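Local coordinates for protein phytochromobilin synthase (Solanum lycopersicum, PDB 6KME) that probably catalyses the ferredoxin-dependent reduction of biliverdin IX alpha to phytochromobilin, the bilin chromophore of plant phytochromes, at residues P54-L62 with D256-N264. The protein carries 1 engineered substitution. Sequence-based numbering, arbitrary orientation.
Sequences PLQEKYSSL and DVITKFLFN
Y59, with L55 and L62 beside it, packs an outermost strand of the antiparallel sheet, 51-63, and the 3-10 turn and loop that break it, against helix 251-262; the contact is mostly apolar and finished by one tyrosine-carboxylate bond. F261 CB sits over one face, 4.0 Å from the centroid of the Y59 ring and close to its normal, a CH-pi contact. The two rings themselves meet obliquely, planes 39° apart, with F261 CD1 3.6 Å from Y59 CB. At the far end of the tyrosine, Y59 OH donates to D256 OD2, which lies in the ring plane. D256 reaches it with CG anti to its backbone N (chi1 -175°), and its other oxygen, OD1, is in a salt bridge with K260 NZ; both bonds are modelled too short for their lengths to be taken literally. From the 3-10 turn, L55 CD2 packs 3.5 Å from K260 O, the carbonyl to which N264 ND2 donates at 3.0 Å, while CD1 faces the N264 amide. L62 CD2 meets V257 CG2 tip to tip. M73 of the next strand touches both Y59 and F261, extending this core. This is helix-on-sheet packing at the sheet margin in the alpha/beta/alpha sandwich of ferredoxin-dependent bilin reductases.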
loop_
_atom_site.group_PDB
_atom_site.type_symbol
_atom_site.label_atom_id
_atom_site.label_comp_id
_atom_site.label_asym_id
_atom_site.label_seq_id
_atom_site.Cartn_x
_atom_site.Cartn_y
_atom_site.Cartn_z
ATOM N N PRO A 54 -4.241 10.915 16.320
ATOM C CA PRO A 54 -5.598 11.074 16.871
ATOM C C PRO A 54 -6.548 9.968 16.444
ATOM O O PRO A 54 -7.570 9.759 17.104
ATOM C CB PRO A 54 -6.052 12.432 16.315
ATOM C CG PRO A 54 -4.809 13.099 15.817
ATOM C CD PRO A 54 -3.874 12.022 15.421
ATOM N N LEU A 55 -6.249 9.254 15.362
ATOM C CA LEU A 55 -7.123 8.161 14.946
ATOM C C LEU A 55 -7.184 7.041 15.980
ATOM O O LEU A 55 -8.154 6.279 15.984
ATOM C CB LEU A 55 -6.664 7.607 13.592
ATOM C CG LEU A 55 -6.868 8.530 12.387
ATOM C CD1 LEU A 55 -6.150 7.991 11.133
ATOM C CD2 LEU A 55 -8.354 8.717 12.124
ATOM N N GLN A 56 -6.186 6.940 16.869
ATOM C CA GLN A 56 -6.191 5.837 17.822
ATOM C C GLN A 56 -7.398 5.888 18.753
ATOM O O GLN A 56 -7.784 4.843 19.294
ATOM C CB GLN A 56 -4.885 5.817 18.631
ATOM C CG GLN A 56 -4.563 4.456 19.278
ATOM C CD GLN A 56 -4.161 3.371 18.274
ATOM O OE1 GLN A 56 -3.092 3.439 17.664
ATOM N NE2 GLN A 56 -5.009 2.358 18.119
ATOM N N GLU A 57 -8.016 7.055 18.937
ATOM C CA GLU A 57 -9.192 7.179 19.785
ATOM C C GLU A 57 -10.478 6.798 19.071
ATOM O O GLU A 57 -11.519 6.687 19.728
ATOM C CB GLU A 57 -9.323 8.605 20.306
ATOM C CG GLU A 57 -8.067 9.131 20.960
ATOM C CD GLU A 57 -8.033 10.632 20.961
ATOM O OE1 GLU A 57 -9.120 11.235 20.826
ATOM O OE2 GLU A 57 -6.928 11.207 21.079
ATOM N N LYS A 58 -10.437 6.618 17.748
ATOM C CA LYS A 58 -11.610 6.211 16.987
ATOM C C LYS A 58 -11.455 4.864 16.293
ATOM O O LYS A 58 -12.473 4.265 15.924
ATOM C CB LYS A 58 -11.965 7.280 15.939
ATOM N N TYR A 59 -10.229 4.359 16.125
ATOM C CA TYR A 59 -9.974 3.093 15.422
ATOM C C TYR A 59 -8.922 2.315 16.207
ATOM O O TYR A 59 -7.733 2.629 16.130
ATOM C CB TYR A 59 -9.513 3.341 13.986
ATOM C CG TYR A 59 -10.557 4.087 13.202
ATOM C CD1 TYR A 59 -11.639 3.414 12.640
ATOM C CD2 TYR A 59 -10.492 5.467 13.066
ATOM C CE1 TYR A 59 -12.628 4.102 11.952
ATOM C CE2 TYR A 59 -11.469 6.161 12.375
ATOM C CZ TYR A 59 -12.531 5.475 11.817
ATOM O OH TYR A 59 -13.504 6.172 11.137
ATOM N N SER A 60 -9.355 1.293 16.945
ATOM C CA SER A 60 -8.395 0.497 17.701
ATOM C C SER A 60 -8.723 -0.986 17.613
ATOM O O SER A 60 -7.870 -1.794 17.239
ATOM C CB SER A 60 -8.347 0.947 19.166
ATOM O OG SER A 60 -9.620 0.812 19.774
ATOM N N SER A 61 -9.956 -1.349 17.951
ATOM C CA SER A 61 -10.380 -2.738 17.959
ATOM C C SER A 61 -11.824 -2.829 17.495
ATOM O O SER A 61 -12.673 -2.032 17.910
ATOM C CB SER A 61 -10.233 -3.351 19.355
ATOM O OG SER A 61 -10.731 -4.669 19.373
ATOM N N LEU A 62 -12.101 -3.817 16.649
ATOM C CA LEU A 62 -13.429 -3.980 16.077
ATOM C C LEU A 62 -13.672 -5.469 15.858
ATOM O O LEU A 62 -12.834 -6.150 15.260
ATOM C CB LEU A 62 -13.517 -3.195 14.763
ATOM C CG LEU A 62 -14.819 -2.545 14.318
ATOM C CD1 LEU A 62 -15.426 -1.694 15.423
ATOM C CD2 LEU A 62 -14.532 -1.714 13.070
ATOM N N ASP A 256 -16.490 3.382 6.414
ATOM C CA ASP A 256 -15.905 4.301 7.382
ATOM C C ASP A 256 -14.432 3.977 7.633
ATOM O O ASP A 256 -13.575 4.863 7.575
ATOM C CB ASP A 256 -16.716 4.254 8.675
ATOM C CG ASP A 256 -16.250 5.268 9.692
ATOM O OD1 ASP A 256 -16.722 6.425 9.645
ATOM O OD2 ASP A 256 -15.401 4.909 10.535
ATOM N N VAL A 257 -14.116 2.707 7.896
ATOM C CA VAL A 257 -12.723 2.307 8.126
ATOM C C VAL A 257 -11.866 2.594 6.894
ATOM O O VAL A 257 -10.705 3.009 7.003
ATOM C CB VAL A 257 -12.645 0.817 8.513
ATOM C CG1 VAL A 257 -11.184 0.338 8.477
ATOM C CG2 VAL A 257 -13.245 0.575 9.891
ATOM N N ILE A 258 -12.421 2.374 5.706
ATOM C CA ILE A 258 -11.648 2.535 4.480
ATOM C C ILE A 258 -11.295 4.000 4.248
ATOM O O ILE A 258 -10.134 4.343 3.990
ATOM C CB ILE A 258 -12.426 1.936 3.293
ATOM C CG1 ILE A 258 -12.412 0.406 3.389
ATOM C CG2 ILE A 258 -11.861 2.435 1.969
ATOM C CD1 ILE A 258 -13.518 -0.299 2.575
ATOM N N THR A 259 -12.285 4.888 4.326
ATOM C CA THR A 259 -12.074 6.281 3.959
ATOM C C THR A 259 -11.505 7.133 5.089
ATOM O O THR A 259 -10.852 8.149 4.815
ATOM C CB THR A 259 -13.383 6.908 3.493
ATOM O OG1 THR A 259 -14.355 6.791 4.543
ATOM C CG2 THR A 259 -13.889 6.201 2.239
ATOM N N LYS A 260 -11.761 6.773 6.349
ATOM C CA LYS A 260 -11.304 7.590 7.469
ATOM C C LYS A 260 -10.094 7.019 8.190
ATOM O O LYS A 260 -9.438 7.753 8.950
ATOM C CB LYS A 260 -12.442 7.791 8.478
ATOM C CG LYS A 260 -13.645 8.514 7.888
ATOM C CD LYS A 260 -14.517 9.100 8.981
ATOM C CE LYS A 260 -15.871 9.538 8.448
ATOM N NZ LYS A 260 -16.765 8.374 8.165
ATOM N N PHE A 261 -9.760 5.743 7.971
ATOM C CA PHE A 261 -8.584 5.154 8.613
ATOM C C PHE A 261 -7.574 4.674 7.577
ATOM O O PHE A 261 -6.484 5.252 7.484
ATOM C CB PHE A 261 -8.984 4.032 9.579
ATOM C CG PHE A 261 -7.813 3.382 10.258
ATOM C CD1 PHE A 261 -7.197 4.000 11.345
ATOM C CD2 PHE A 261 -7.288 2.181 9.775
ATOM C CE1 PHE A 261 -6.106 3.422 11.964
ATOM C CE2 PHE A 261 -6.201 1.590 10.390
ATOM C CZ PHE A 261 -5.601 2.213 11.488
ATOM N N LEU A 262 -7.895 3.644 6.785
ATOM C CA LEU A 262 -6.888 3.065 5.898
ATOM C C LEU A 262 -6.391 4.086 4.895
ATOM O O LEU A 262 -5.192 4.151 4.609
ATOM C CB LEU A 262 -7.460 1.845 5.160
ATOM C CG LEU A 262 -7.796 0.646 6.057
ATOM C CD1 LEU A 262 -8.519 -0.412 5.251
ATOM C CD2 LEU A 262 -6.515 0.063 6.687
ATOM N N PHE A 263 -7.295 4.879 4.328
ATOM C CA PHE A 263 -6.910 5.883 3.350
ATOM C C PHE A 263 -7.328 7.257 3.826
ATOM O O PHE A 263 -7.725 8.121 3.047
ATOM C CB PHE A 263 -7.447 5.498 1.973
ATOM C CG PHE A 263 -6.989 4.126 1.592
ATOM C CD1 PHE A 263 -5.636 3.886 1.389
ATOM C CD2 PHE A 263 -7.858 3.058 1.606
ATOM C CE1 PHE A 263 -5.178 2.609 1.118
ATOM C CE2 PHE A 263 -7.415 1.776 1.332
ATOM C CZ PHE A 263 -6.073 1.551 1.091
ATOM N N ASN A 264 -7.220 7.449 5.144
ATOM C CA ASN A 264 -7.364 8.760 5.763
ATOM C C ASN A 264 -6.605 9.798 4.950
ATOM O O ASN A 264 -5.456 9.578 4.554
ATOM C CB ASN A 264 -6.839 8.707 7.202
ATOM C CG ASN A 264 -6.859 10.058 7.881
ATOM O OD1 ASN A 264 -5.929 10.842 7.735
ATOM N ND2 ASN A 264 -7.912 10.330 8.641
#